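Local coordinates for protein Alp7A (Bacillus subtilis, PDB 5EC0) that binds adenine nucleotide as a bacterial relative of actin and probably assembles into filaments that segregate plasmids, at residues S4-D9 / S13-L18; F24-N29 / L102-Y107; V208-L213 / A225-P230; G216-V221 / I307-N312. One frame throughout, in Å; residues are numbered along the deposited sequence.

Overall arrangement
Interactions 1 and 2 share the N-terminal sheet of this actin-like chain: strands 14-19 and 22-33 are neighbours in it, the centres lie about 9 Å apart, and Tyr-15 of the hairpin reaches helix 95-112, on which interaction 2 packs. Interactions 3 and 4, about 12 Å apart centre to centre, share a second sheet of five strands through the neighbours 207-213 and 218-223, and their segments alternate along the chain. The two pairs follow one another in sequence, with interaction 2 about 30 Å from interaction 3, centre to centre. ADP bridges the halves: Ser-13 belongs to interaction 1 and Gly-216 to interaction 4, consistent with the nucleotide cleft between two domains in actin-like proteins.

Interaction 1. Residues S4-D9 / S13-L18; sequences SRMNVD and SMYMNL. With ADP (adenosine-5'-diphosphate), chain D.
Val-8 meets the Tyr-15 ring obliquely, its methyl CG1 3.4 Å from CE2 of Tyr-15, while its other methyl, CG2, touches both the phenol oxygen and CB of Asn-17. With CG anti to the backbone N (chi1 167°), the tyrosine ring is laid back alongside strand 5-9. Met-6, fully extended, crosses it at about a right angle and sets CE 3.5 Å from OH of Tyr-15. That hydroxyl is buried and has no polar partner in the model; Ala-104 of helix 95-112 packs on it as well. Replacing Tyr-15 by an alanine removes the ring and would probably open a gap between Val-8, the Met-6 methyl and that helix. On the other face Asp-9 and Met-16 run side by side, pointing the same way, and the bend at the end of the methionine (chi3 -58°) brings its CE to 3.3 Å from OD2 of Asp-9. The Asn-7 amide, on the same face, binds Gln-126, Glu-370 and Ser-373 instead. Asn-7 with Leu-18 and Asp-9 with Met-16 are antiparallel hydrogen-bonded pairs; Asp-9 N meets Met-16 O at 2.8 Å in a nearly straight bond. The turn places Ser-13 CB 3.0 Å from O3B of ADP, and the Asp-9 side chain lies about 4 Å from the magnesium ion: this is the N-terminal phosphate-binding beta hairpin of the actin fold.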
loop_
_atom_site.group_PDB
_atom_site.type_symbol
_atom_site.label_atom_id
_atom_site.label_comp_id
_atom_site.label_asym_id
_atom_site.label_seq_id
_atom_site.Cartn_x
_atom_site.Cartn_y
_atom_site.Cartn_z
ATOM N N SER A 4 6.538 -18.554 5.582
ATOM C CA SER A 4 6.731 -19.010 4.209
ATOM C C SER A 4 6.754 -17.852 3.217
ATOM O O SER A 4 7.621 -17.795 2.344
ATOM C CB SER A 4 5.636 -20.003 3.810
ATOM O OG SER A 4 5.677 -21.142 4.643
ATOM N N ARG A 5 5.785 -16.947 3.338
ATOM C CA ARG A 5 5.630 -15.841 2.398
ATOM C C ARG A 5 5.386 -14.540 3.144
ATOM O O ARG A 5 4.492 -14.455 3.997
ATOM C CB ARG A 5 4.459 -16.095 1.429
ATOM C CG ARG A 5 4.517 -17.427 0.666
ATOM C CD ARG A 5 3.275 -17.643 -0.226
ATOM N NE ARG A 5 2.043 -17.192 0.434
ATOM C CZ ARG A 5 1.374 -17.898 1.339
ATOM N NH1 ARG A 5 1.808 -19.095 1.691
ATOM N NH2 ARG A 5 0.276 -17.405 1.901
ATOM N N MET A 6 6.176 -13.522 2.842
ATOM C CA MET A 6 5.879 -12.207 3.379
ATOM C C MET A 6 5.933 -11.148 2.284
ATOM O O MET A 6 6.967 -10.940 1.651
ATOM C CB MET A 6 6.836 -11.843 4.509
ATOM C CG MET A 6 6.616 -10.426 5.014
ATOM S SD MET A 6 7.510 -10.163 6.532
ATOM C CE MET A 6 7.008 -8.492 6.950
ATOM N N ASN A 7 4.796 -10.491 2.091
ATOM C CA ASN A 7 4.590 -9.514 1.039
ATOM C C ASN A 7 4.292 -8.143 1.623
ATOM O O ASN A 7 3.416 -8.005 2.463
ATOM C CB ASN A 7 3.452 -9.970 0.133
ATOM C CG ASN A 7 3.782 -11.270 -0.589
ATOM O OD1 ASN A 7 4.826 -11.389 -1.249
ATOM N ND2 ASN A 7 2.905 -12.248 -0.461
ATOM N N VAL A 8 5.015 -7.130 1.176
ATOM C CA VAL A 8 4.944 -5.817 1.823
ATOM C C VAL A 8 4.695 -4.739 0.787
ATOM O O VAL A 8 5.360 -4.707 -0.250
ATOM C CB VAL A 8 6.249 -5.499 2.603
ATOM C CG1 VAL A 8 6.259 -4.094 3.083
ATOM C CG2 VAL A 8 6.408 -6.460 3.785
ATOM N N ASP A 9 3.699 -3.901 1.070
ATOM C CA ASP A 9 3.419 -2.675 0.338
ATOM C C ASP A 9 3.854 -1.510 1.233
ATOM O O ASP A 9 3.176 -1.203 2.216
ATOM C CB ASP A 9 1.921 -2.581 -0.001
ATOM C CG ASP A 9 1.580 -1.412 -0.933
ATOM O OD1 ASP A 9 2.325 -0.408 -0.990
ATOM O OD2 ASP A 9 0.533 -1.500 -1.612
ATOM N N SER A 13 0.765 6.177 2.817
ATOM C CA SER A 13 -0.246 6.370 3.850
ATOM C C SER A 13 -0.211 5.238 4.873
ATOM O O SER A 13 -0.198 5.473 6.083
ATOM C CB SER A 13 -1.636 6.466 3.223
ATOM O OG SER A 13 -2.650 6.492 4.211
ATOM N N MET A 14 -0.183 4.012 4.368
ATOM C CA MET A 14 -0.129 2.824 5.201
ATOM C C MET A 14 0.956 1.867 4.699
ATOM O O MET A 14 1.097 1.650 3.508
ATOM C CB MET A 14 -1.485 2.091 5.210
ATOM C CG MET A 14 -2.670 2.874 5.782
ATOM S SD MET A 14 -2.563 3.311 7.540
ATOM C CE MET A 14 -2.725 1.719 8.309
ATOM N N TYR A 15 1.725 1.330 5.633
ATOM C CA TYR A 15 2.467 0.096 5.466
ATOM C C TYR A 15 1.456 -1.052 5.530
ATOM O O TYR A 15 0.671 -1.106 6.466
ATOM C CB TYR A 15 3.524 -0.039 6.578
ATOM C CG TYR A 15 4.148 -1.408 6.709
ATOM C CD1 TYR A 15 3.511 -2.425 7.417
ATOM C CD2 TYR A 15 5.382 -1.679 6.141
ATOM C CE1 TYR A 15 4.081 -3.681 7.538
ATOM C CE2 TYR A 15 5.974 -2.935 6.271
ATOM C CZ TYR A 15 5.309 -3.932 6.959
ATOM O OH TYR A 15 5.882 -5.167 7.085
ATOM N N MET A 16 1.463 -1.950 4.546
ATOM C CA MET A 16 0.535 -3.080 4.556
ATOM C C MET A 16 1.304 -4.324 4.217
ATOM O O MET A 16 2.229 -4.283 3.388
ATOM C CB MET A 16 -0.619 -2.870 3.563
ATOM C CG MET A 16 -1.195 -1.442 3.536
ATOM S SD MET A 16 -2.533 -1.302 2.354
ATOM C CE MET A 16 -1.673 -1.793 0.872
ATOM N N ASN A 17 0.941 -5.445 4.828
ATOM C CA ASN A 17 1.738 -6.602 4.506
ATOM C C ASN A 17 0.853 -7.856 4.646
ATOM O O ASN A 17 -0.084 -7.894 5.447
ATOM C CB ASN A 17 2.974 -6.645 5.434
ATOM C CG ASN A 17 2.610 -6.958 6.873
ATOM O OD1 ASN A 17 2.203 -8.077 7.184
ATOM N ND2 ASN A 17 2.404 -5.920 7.634
ATOM N N LEU A 18 1.170 -8.900 3.903
ATOM C CA LEU A 18 0.553 -10.188 4.163
ATOM C C LEU A 18 1.623 -11.170 4.620
ATOM O O LEU A 18 2.643 -11.366 3.943
ATOM C CB LEU A 18 -0.153 -10.724 2.915
ATOM C CG LEU A 18 -1.395 -10.049 2.343
ATOM C CD1 LEU A 18 -1.590 -10.470 0.873
ATOM C CD2 LEU A 18 -2.587 -10.472 3.171
HETATM P PB ADP D . -0.608 6.174 -0.919
HETATM O O1B ADP D . 0.200 4.921 -0.603
HETATM O O2B ADP D . 0.028 7.152 -1.892
HETATM O O3B ADP D . -1.202 6.895 0.268
HETATM P PA ADP D . -2.942 4.477 -1.170
HETATM O O1A ADP D . -2.453 3.843 0.114
HETATM O O2A ADP D . -3.377 3.604 -2.333
HETATM O O3A ADP D . -1.898 5.594 -1.711
HETATM O "O5'" ADP D . -4.157 5.454 -0.828
HETATM C "C5'" ADP D . -4.316 6.061 0.448
HETATM C "C4'" ADP D . -5.744 6.566 0.442
HETATM O "O4'" ADP D . -6.609 5.446 0.600
HETATM C "C3'" ADP D . -6.088 7.506 1.581
HETATM O "O3'" ADP D . -6.023 8.864 1.145
HETATM C "C2'" ADP D . -7.518 7.152 1.941
HETATM O "O2'" ADP D . -8.354 8.229 1.523
HETATM C "C1'" ADP D . -7.845 5.905 1.128
HETATM N N9 ADP D . -8.467 4.810 1.908
HETATM C C8 ADP D . -9.561 4.142 1.485
HETATM N N7 ADP D . -9.923 3.188 2.373
HETATM C C5 ADP D . -9.037 3.230 3.380
HETATM C C6 ADP D . -8.875 2.469 4.634
HETATM N N6 ADP D . -9.757 1.478 4.939
HETATM N N1 ADP D . -7.833 2.796 5.430
HETATM C C2 ADP D . -6.980 3.793 5.098
HETATM N N3 ADP D . -7.060 4.538 3.967
HETATM C C4 ADP D . -8.071 4.303 3.080
#

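Interaction 2. Residues F24-N29 / L102-Y107; sequences FELPTN and LAATAY
Leu-26 and Ala-104 mark the closest backbone approach, CA to CA 8.1 Å, where strand 24-27 runs past helix 102-107 with their axes 10.3 Å apart and at 137°. This is helix-on-sheet packing in the N-terminal half of an actin-like fold, apolar in its side-chain contacts. Phe-24 and Tyr-107 form its T-shaped (edge-to-face) stack: the tyrosine edge is directed at the phenylalanine face, centroids 5.1 Å apart and planes at 80°. CD2 of Tyr-107 does the touching, 3.8 Å from CZ of Phe-24 and displaced toward the rim rather than over the middle of the ring. Phe-24 CG sits between its backbone N and carbonyl carbon (chi1 67°), which turns the ring up against the helix. There its CZ also comes to 3.6 Å from the backbone O of Ala-104. A leucine in place of Phe-24 would have no flat face to offer and would probably leave the Tyr-107 edge without its stacking partner. Lys-53, from a loop, touches both Tyr-107 and Leu-26. One turn back along the helix from Tyr-107, Leu-26 CD1 lies 4.2 Å from CB of Ala-104.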
loop_
_atom_site.group_PDB
_atom_site.type_symbol
_atom_site.label_atom_id
_atom_site.label_comp_id
_atom_site.label_asym_id
_atom_site.label_seq_id
_atom_site.Cartn_x
_atom_site.Cartn_y
_atom_site.Cartn_z
ATOM N N PHE A 24 -2.313 -7.328 8.067
ATOM C CA PHE A 24 -2.441 -6.192 8.979
ATOM C C PHE A 24 -1.676 -5.025 8.373
ATOM O O PHE A 24 -0.891 -5.207 7.442
ATOM C CB PHE A 24 -1.936 -6.513 10.407
ATOM C CG PHE A 24 -0.452 -6.743 10.502
ATOM C CD1 PHE A 24 0.424 -5.674 10.651
ATOM C CD2 PHE A 24 0.071 -8.030 10.468
ATOM C CE1 PHE A 24 1.797 -5.881 10.750
ATOM C CE2 PHE A 24 1.445 -8.244 10.584
ATOM C CZ PHE A 24 2.309 -7.162 10.723
ATOM N N GLU A 25 -1.932 -3.832 8.891
ATOM C CA GLU A 25 -1.314 -2.620 8.384
ATOM C C GLU A 25 -1.007 -1.656 9.528
ATOM O O GLU A 25 -1.558 -1.775 10.615
ATOM C CB GLU A 25 -2.210 -1.950 7.339
ATOM C CG GLU A 25 -3.664 -1.794 7.739
ATOM C CD GLU A 25 -4.489 -1.063 6.678
ATOM O OE1 GLU A 25 -3.886 -0.435 5.793
ATOM O OE2 GLU A 25 -5.741 -1.109 6.725
ATOM N N LEU A 26 -0.112 -0.717 9.262
ATOM C CA LEU A 26 0.406 0.214 10.253
ATOM C C LEU A 26 0.507 1.560 9.602
ATOM O O LEU A 26 0.812 1.635 8.411
ATOM C CB LEU A 26 1.807 -0.191 10.747
ATOM C CG LEU A 26 2.100 -1.561 11.360
ATOM C CD1 LEU A 26 3.609 -1.773 11.477
ATOM C CD2 LEU A 26 1.436 -1.663 12.718
ATOM N N PRO A 27 0.282 2.629 10.374
ATOM C CA PRO A 27 0.600 3.975 9.888
ATOM C C PRO A 27 2.064 4.039 9.471
ATOM O O PRO A 27 2.889 3.371 10.096
ATOM C CB PRO A 27 0.324 4.867 11.101
ATOM C CG PRO A 27 -0.666 4.101 11.911
ATOM C CD PRO A 27 -0.356 2.646 11.702
ATOM N N THR A 28 2.379 4.823 8.446
ATOM C CA THR A 28 3.729 4.845 7.864
ATOM C C THR A 28 4.776 5.551 8.738
ATOM O O THR A 28 5.974 5.316 8.597
ATOM C CB THR A 28 3.688 5.506 6.454
ATOM O OG1 THR A 28 2.861 4.720 5.591
ATOM C CG2 THR A 28 5.068 5.598 5.825
ATOM N N ASN A 29 4.321 6.396 9.652
ATOM C CA ASN A 29 5.214 7.174 10.513
ATOM C C ASN A 29 6.283 6.393 11.254
ATOM O O ASN A 29 6.000 5.389 11.906
ATOM C CB ASN A 29 4.393 7.940 11.544
ATOM C CG ASN A 29 3.294 8.742 10.910
ATOM O OD1 ASN A 29 2.134 8.331 10.910
ATOM N ND2 ASN A 29 3.652 9.886 10.340
ATOM N N LEU A 102 10.958 -4.379 10.260
ATOM C CA LEU A 102 11.470 -5.070 11.447
ATOM C C LEU A 102 10.448 -5.087 12.574
ATOM O O LEU A 102 10.214 -6.123 13.210
ATOM C CB LEU A 102 12.759 -4.418 11.941
ATOM C CG LEU A 102 14.014 -4.512 11.083
ATOM C CD1 LEU A 102 15.160 -3.723 11.736
ATOM C CD2 LEU A 102 14.415 -5.977 10.855
ATOM N N ALA A 103 9.853 -3.925 12.815
ATOM C CA ALA A 103 8.808 -3.766 13.824
ATOM C C ALA A 103 7.561 -4.585 13.466
ATOM O O ALA A 103 6.967 -5.235 14.328
ATOM C CB ALA A 103 8.452 -2.284 13.993
ATOM N N ALA A 104 7.176 -4.550 12.192
ATOM C CA ALA A 104 6.058 -5.356 11.710
ATOM C C ALA A 104 6.293 -6.841 11.980
ATOM O O ALA A 104 5.432 -7.518 12.538
ATOM C CB ALA A 104 5.814 -5.117 10.204
ATOM N N THR A 105 7.462 -7.337 11.579
ATOM C CA THR A 105 7.798 -8.740 11.767
ATOM C C THR A 105 7.802 -9.109 13.273
ATOM O O THR A 105 7.344 -10.181 13.655
ATOM C CB THR A 105 9.174 -9.068 11.152
ATOM O OG1 THR A 105 9.205 -8.677 9.770
ATOM C CG2 THR A 105 9.472 -10.559 11.282
ATOM N N ALA A 106 8.332 -8.223 14.114
ATOM C CA ALA A 106 8.389 -8.476 15.550
ATOM C C ALA A 106 6.980 -8.501 16.137
ATOM O O ALA A 106 6.675 -9.294 17.039
ATOM C CB ALA A 106 9.241 -7.430 16.245
ATOM N N TYR A 107 6.120 -7.636 15.607
ATOM C CA TYR A 107 4.726 -7.616 16.019
ATOM C C TYR A 107 4.024 -8.934 15.692
ATOM O O TYR A 107 3.315 -9.509 16.528
ATOM C CB TYR A 107 3.981 -6.469 15.352
ATOM C CG TYR A 107 2.491 -6.602 15.529
ATOM C CD1 TYR A 107 1.914 -6.516 16.792
ATOM C CD2 TYR A 107 1.663 -6.845 14.441
ATOM C CE1 TYR A 107 0.549 -6.648 16.966
ATOM C CE2 TYR A 107 0.298 -6.977 14.605
ATOM C CZ TYR A 107 -0.248 -6.876 15.875
ATOM O OH TYR A 107 -1.600 -7.015 16.038
#

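Interaction 3. Residues V208-L213 / A225-P230; sequences VVFCDL and AGLKPP
The carbonyl oxygen of Leu-227 is gripped by two cationic side chains, Arg-185 through NH1 and Lys-189 through NZ, and this probably steadies the loop whose leucine side chain packs on Val-208 and Phe-210. The loop joins strands 218-223 and 236-239 in the C-terminal domain of the actin-like fold, and strand 207-213 lies in the middle of the same five-stranded sheet. Another polar tie holds the loop's entrance, from Ala-225 N to the carboxylate of Asp-207. Gly-226 follows with positive phi, at backbone angles where a CB would be jammed against the preceding carbonyl oxygen. Leu-227 also has positive phi, and with phi of 54° its side chain ends toward the strand.

Toward the strand the leucine uses one methyl. CD2 of Leu-227 stands 4.1 Å from CG2 of Val-208, the two side chains slanting across one another. The same CD2 is also 4.1 Å from CE1 of Phe-210, the leucine meeting that side chain at about a right angle. Phe-203 touches both Val-208 and Leu-227, and Ile-188 of helix 185-189 touches both Leu-227 and Phe-210, so the leucine belongs to a larger apolar cluster. Within the strand, Val-208 braces the phenylalanine ring with its other branch: CG1 lies in the ring plane, at the edge, 3.6 Å from CD1 of Phe-210.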
loop_
_atom_site.group_PDB
_atom_site.type_symbol
_atom_site.label_atom_id
_atom_site.label_comp_id
_atom_site.label_asym_id
_atom_site.label_seq_id
_atom_site.Cartn_x
_atom_site.Cartn_y
_atom_site.Cartn_z
ATOM N N VAL A 208 -5.284 -2.052 -21.747
ATOM C CA VAL A 208 -5.854 -1.531 -20.526
ATOM C C VAL A 208 -4.923 -0.526 -19.873
ATOM O O VAL A 208 -3.725 -0.796 -19.699
ATOM C CB VAL A 208 -6.168 -2.679 -19.530
ATOM C CG1 VAL A 208 -6.490 -2.133 -18.142
ATOM C CG2 VAL A 208 -7.327 -3.507 -20.053
ATOM N N VAL A 209 -5.474 0.630 -19.508
ATOM C CA VAL A 209 -4.730 1.573 -18.691
ATOM C C VAL A 209 -4.987 1.336 -17.193
ATOM O O VAL A 209 -6.073 1.644 -16.661
ATOM C CB VAL A 209 -5.068 3.029 -19.061
ATOM C CG1 VAL A 209 -4.285 4.000 -18.186
ATOM C CG2 VAL A 209 -4.760 3.271 -20.528
ATOM N N PHE A 210 -3.983 0.773 -16.521
ATOM C CA PHE A 210 -4.050 0.566 -15.068
ATOM C C PHE A 210 -3.811 1.872 -14.354
ATOM O O PHE A 210 -2.752 2.467 -14.526
ATOM C CB PHE A 210 -3.016 -0.448 -14.608
ATOM C CG PHE A 210 -3.568 -1.812 -14.338
ATOM C CD1 PHE A 210 -4.555 -2.353 -15.140
ATOM C CD2 PHE A 210 -3.071 -2.568 -13.286
ATOM C CE1 PHE A 210 -5.059 -3.630 -14.894
ATOM C CE2 PHE A 210 -3.572 -3.831 -13.018
ATOM C CZ PHE A 210 -4.568 -4.370 -13.831
ATOM N N CYS A 211 -4.784 2.322 -13.560
ATOM C CA CYS A 211 -4.661 3.601 -12.854
ATOM C C CYS A 211 -4.591 3.430 -11.339
ATOM O O CYS A 211 -5.616 3.286 -10.666
ATOM C CB CYS A 211 -5.824 4.514 -13.204
ATOM S SG CYS A 211 -6.012 4.747 -14.967
ATOM N N ASP A 212 -3.367 3.434 -10.822
ATOM C CA ASP A 212 -3.107 3.316 -9.392
ATOM C C ASP A 212 -3.242 4.698 -8.730
ATOM O O ASP A 212 -2.279 5.471 -8.671
ATOM C CB ASP A 212 -1.710 2.719 -9.168
ATOM C CG ASP A 212 -1.442 2.340 -7.714
ATOM O OD1 ASP A 212 -2.220 2.730 -6.811
ATOM O OD2 ASP A 212 -0.415 1.668 -7.478
ATOM N N LEU A 213 -4.442 5.016 -8.253
ATOM C CA LEU A 213 -4.688 6.342 -7.690
ATOM C C LEU A 213 -4.434 6.345 -6.190
ATOM O O LEU A 213 -5.197 5.742 -5.435
ATOM C CB LEU A 213 -6.130 6.808 -7.981
ATOM C CG LEU A 213 -6.658 6.649 -9.422
ATOM C CD1 LEU A 213 -8.151 7.010 -9.548
ATOM C CD2 LEU A 213 -5.824 7.439 -10.418
ATOM N N ALA A 225 -3.323 -5.963 -24.643
ATOM C CA ALA A 225 -4.456 -6.884 -24.582
ATOM C C ALA A 225 -4.170 -8.203 -23.860
ATOM O O ALA A 225 -3.197 -8.877 -24.151
ATOM C CB ALA A 225 -4.950 -7.172 -26.018
ATOM N N GLY A 226 -5.037 -8.572 -22.923
ATOM C CA GLY A 226 -4.808 -9.769 -22.128
ATOM C C GLY A 226 -3.966 -9.532 -20.875
ATOM O O GLY A 226 -3.415 -10.471 -20.312
ATOM N N LEU A 227 -3.867 -8.278 -20.448
ATOM C CA LEU A 227 -3.133 -7.916 -19.231
ATOM C C LEU A 227 -1.689 -8.436 -19.265
ATOM O O LEU A 227 -1.171 -8.964 -18.274
ATOM C CB LEU A 227 -3.867 -8.434 -17.986
ATOM C CG LEU A 227 -5.339 -8.003 -17.888
ATOM C CD1 LEU A 227 -6.032 -8.646 -16.698
ATOM C CD2 LEU A 227 -5.488 -6.473 -17.837
ATOM N N LYS A 228 -1.054 -8.260 -20.420
ATOM C CA LYS A 228 0.303 -8.729 -20.672
ATOM C C LYS A 228 1.295 -7.697 -20.154
ATOM O O LYS A 228 0.897 -6.580 -19.835
ATOM C CB LYS A 228 0.492 -8.995 -22.179
ATOM C CG LYS A 228 -0.307 -10.196 -22.675
ATOM C CD LYS A 228 -0.298 -10.334 -24.183
ATOM C CE LYS A 228 -1.120 -11.544 -24.622
ATOM N NZ LYS A 228 -0.720 -12.766 -23.861
ATOM N N PRO A 229 2.589 -8.064 -20.049
ATOM C CA PRO A 229 3.530 -7.080 -19.508
ATOM C C PRO A 229 3.627 -5.832 -20.389
ATOM O O PRO A 229 3.417 -5.915 -21.598
ATOM C CB PRO A 229 4.868 -7.837 -19.485
ATOM C CG PRO A 229 4.518 -9.273 -19.549
ATOM C CD PRO A 229 3.246 -9.354 -20.339
ATOM N N PRO A 230 3.934 -4.681 -19.781
ATOM C CA PRO A 230 4.137 -3.436 -20.533
ATOM C C PRO A 230 5.201 -3.635 -21.596
ATOM O O PRO A 230 6.132 -4.399 -21.362
ATOM C CB PRO A 230 4.601 -2.443 -19.461
ATOM C CG PRO A 230 4.077 -3.015 -18.171
ATOM C CD PRO A 230 4.119 -4.497 -18.331
#

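Interaction 4. Residues G216-V221 / I307-N312; sequences GTDDLV and IAQAEN
Ahead of Asp-218 and Leu-220, which face Gln-309 and Ala-310 of the helix, segment 216-221 starts at the nucleotide: Gly-216 N makes a weak hydrogen bond to O2B of ADP. The turn Gly-214 to Gly-216 is consistent with the second phosphate-binding loop of the actin fold; helix 292-313 packs on the C-terminal domain's sheet. Thr-217, in the loop just before the strand, donates from OG1 to OD2 of Asp-219 at 2.9 Å, on the syn side of the carboxylate and 24° out of its plane. Asp-218 points to the helix instead. Its OD2 stays 4.3 Å from OE1 of Gln-309, and both oxygens are bonded to NZ of Lys-306, one turn earlier on helix 292-313. Asp-219 has its carboxylate held at both ends, since OD1 binds the hydroxyl of Ser-238 on the next strand. Leu-220 then makes the apolar contact: its CD2 sits 3.7 Å from CA of Ala-310 and equally near CB, so the methyl lies against the backbone of the helix as much as against its side chain. Cys-211, from the neighbouring strand, touches both Leu-220 and Ala-310. The chemistry is thus split in two. A lysine sits between two oxygens that, with the acid ionised, would both be acceptors, and would probably offset the buried charge of Asp-218; beside it, the small alanine lets helix and strand come close.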
loop_
_atom_site.group_PDB
_atom_site.type_symbol
_atom_site.label_atom_id
_atom_site.label_comp_id
_atom_site.label_asym_id
_atom_site.label_seq_id
_atom_site.Cartn_x
_atom_site.Cartn_y
_atom_site.Cartn_z
ATOM N N GLY A 216 -0.665 10.355 -2.577
ATOM C CA GLY A 216 0.405 11.270 -2.949
ATOM C C GLY A 216 0.870 11.223 -4.396
ATOM O O GLY A 216 1.514 12.160 -4.878
ATOM N N THR A 217 0.573 10.125 -5.085
ATOM C CA THR A 217 0.864 10.001 -6.521
ATOM C C THR A 217 -0.266 9.295 -7.264
ATOM O O THR A 217 -1.096 8.597 -6.659
ATOM C CB THR A 217 2.167 9.202 -6.811
ATOM O OG1 THR A 217 1.994 7.838 -6.416
ATOM C CG2 THR A 217 3.374 9.793 -6.085
ATOM N N ASP A 218 -0.272 9.460 -8.580
ATOM C CA ASP A 218 -1.147 8.689 -9.455
ATOM C C ASP A 218 -0.315 8.016 -10.545
ATOM O O ASP A 218 0.265 8.688 -11.392
ATOM C CB ASP A 218 -2.229 9.587 -10.052
ATOM C CG ASP A 218 -3.115 10.191 -8.986
ATOM O OD1 ASP A 218 -3.824 9.426 -8.298
ATOM O OD2 ASP A 218 -3.093 11.427 -8.816
ATOM N N ASP A 219 -0.246 6.691 -10.502
ATOM C CA ASP A 219 0.643 5.941 -11.390
ATOM C C ASP A 219 -0.141 5.124 -12.412
ATOM O O ASP A 219 -1.091 4.416 -12.066
ATOM C CB ASP A 219 1.558 5.025 -10.577
ATOM C CG ASP A 219 2.179 5.733 -9.378
ATOM O OD1 ASP A 219 3.221 6.392 -9.549
ATOM O OD2 ASP A 219 1.613 5.637 -8.269
ATOM N N LEU A 220 0.261 5.225 -13.672
ATOM C CA LEU A 220 -0.467 4.556 -14.738
ATOM C C LEU A 220 0.430 3.612 -15.522
ATOM O O LEU A 220 1.582 3.943 -15.838
ATOM C CB LEU A 220 -1.099 5.586 -15.677
ATOM C CG LEU A 220 -2.075 6.573 -15.020
ATOM C CD1 LEU A 220 -1.380 7.871 -14.670
ATOM C CD2 LEU A 220 -3.249 6.844 -15.938
ATOM N N VAL A 221 -0.102 2.430 -15.821
ATOM C CA VAL A 221 0.611 1.438 -16.618
ATOM C C VAL A 221 -0.217 1.021 -17.836
ATOM O O VAL A 221 -1.404 0.727 -17.709
ATOM C CB VAL A 221 0.938 0.190 -15.798
ATOM C CG1 VAL A 221 2.017 -0.620 -16.499
ATOM C CG2 VAL A 221 1.387 0.585 -14.408
ATOM N N ILE A 307 -9.768 11.504 -14.450
ATOM C CA ILE A 307 -10.212 10.872 -15.683
ATOM C C ILE A 307 -9.499 11.508 -16.869
ATOM O O ILE A 307 -9.032 10.808 -17.763
ATOM C CB ILE A 307 -11.739 10.977 -15.877
ATOM C CG1 ILE A 307 -12.472 10.251 -14.758
ATOM C CG2 ILE A 307 -12.154 10.362 -17.209
ATOM C CD1 ILE A 307 -12.039 8.801 -14.589
ATOM N N ALA A 308 -9.392 12.835 -16.848
ATOM C CA ALA A 308 -8.754 13.583 -17.931
ATOM C C ALA A 308 -7.260 13.289 -18.013
ATOM O O ALA A 308 -6.709 13.197 -19.106
ATOM C CB ALA A 308 -8.989 15.087 -17.758
ATOM N N GLN A 309 -6.607 13.144 -16.860
ATOM C CA GLN A 309 -5.196 12.777 -16.830
ATOM C C GLN A 309 -4.982 11.410 -17.479
ATOM O O GLN A 309 -4.111 11.248 -18.328
ATOM C CB GLN A 309 -4.662 12.751 -15.395
ATOM C CG GLN A 309 -4.125 14.071 -14.859
ATOM C CD GLN A 309 -3.631 13.953 -13.409
ATOM O OE1 GLN A 309 -3.599 12.857 -12.825
ATOM N NE2 GLN A 309 -3.245 15.085 -12.825
ATOM N N ALA A 310 -5.790 10.433 -17.075
ATOM C CA ALA A 310 -5.652 9.066 -17.559
ATOM C C ALA A 310 -5.899 8.996 -19.054
ATOM O O ALA A 310 -5.171 8.324 -19.791
ATOM C CB ALA A 310 -6.611 8.142 -16.826
ATOM N N GLU A 311 -6.937 9.697 -19.491
ATOM C CA GLU A 311 -7.279 9.777 -20.901
ATOM C C GLU A 311 -6.107 10.347 -21.705
ATOM O O GLU A 311 -5.811 9.878 -22.804
ATOM C CB GLU A 311 -8.540 10.633 -21.091
ATOM C CG GLU A 311 -9.069 10.688 -22.527
ATOM C CD GLU A 311 -10.365 11.475 -22.645
ATOM O OE1 GLU A 311 -11.134 11.499 -21.658
ATOM O OE2 GLU A 311 -10.616 12.065 -23.719
ATOM N N ASN A 312 -5.431 11.347 -21.146
ATOM C CA ASN A 312 -4.377 12.063 -21.875
ATOM C C ASN A 312 -2.980 11.479 -21.700
ATOM O O ASN A 312 -2.046 11.865 -22.399
ATOM C CB ASN A 312 -4.346 13.530 -21.452
ATOM C CG ASN A 312 -5.597 14.275 -21.846
ATOM O OD1 ASN A 312 -6.212 13.979 -22.874
ATOM N ND2 ASN A 312 -5.982 15.257 -21.033
#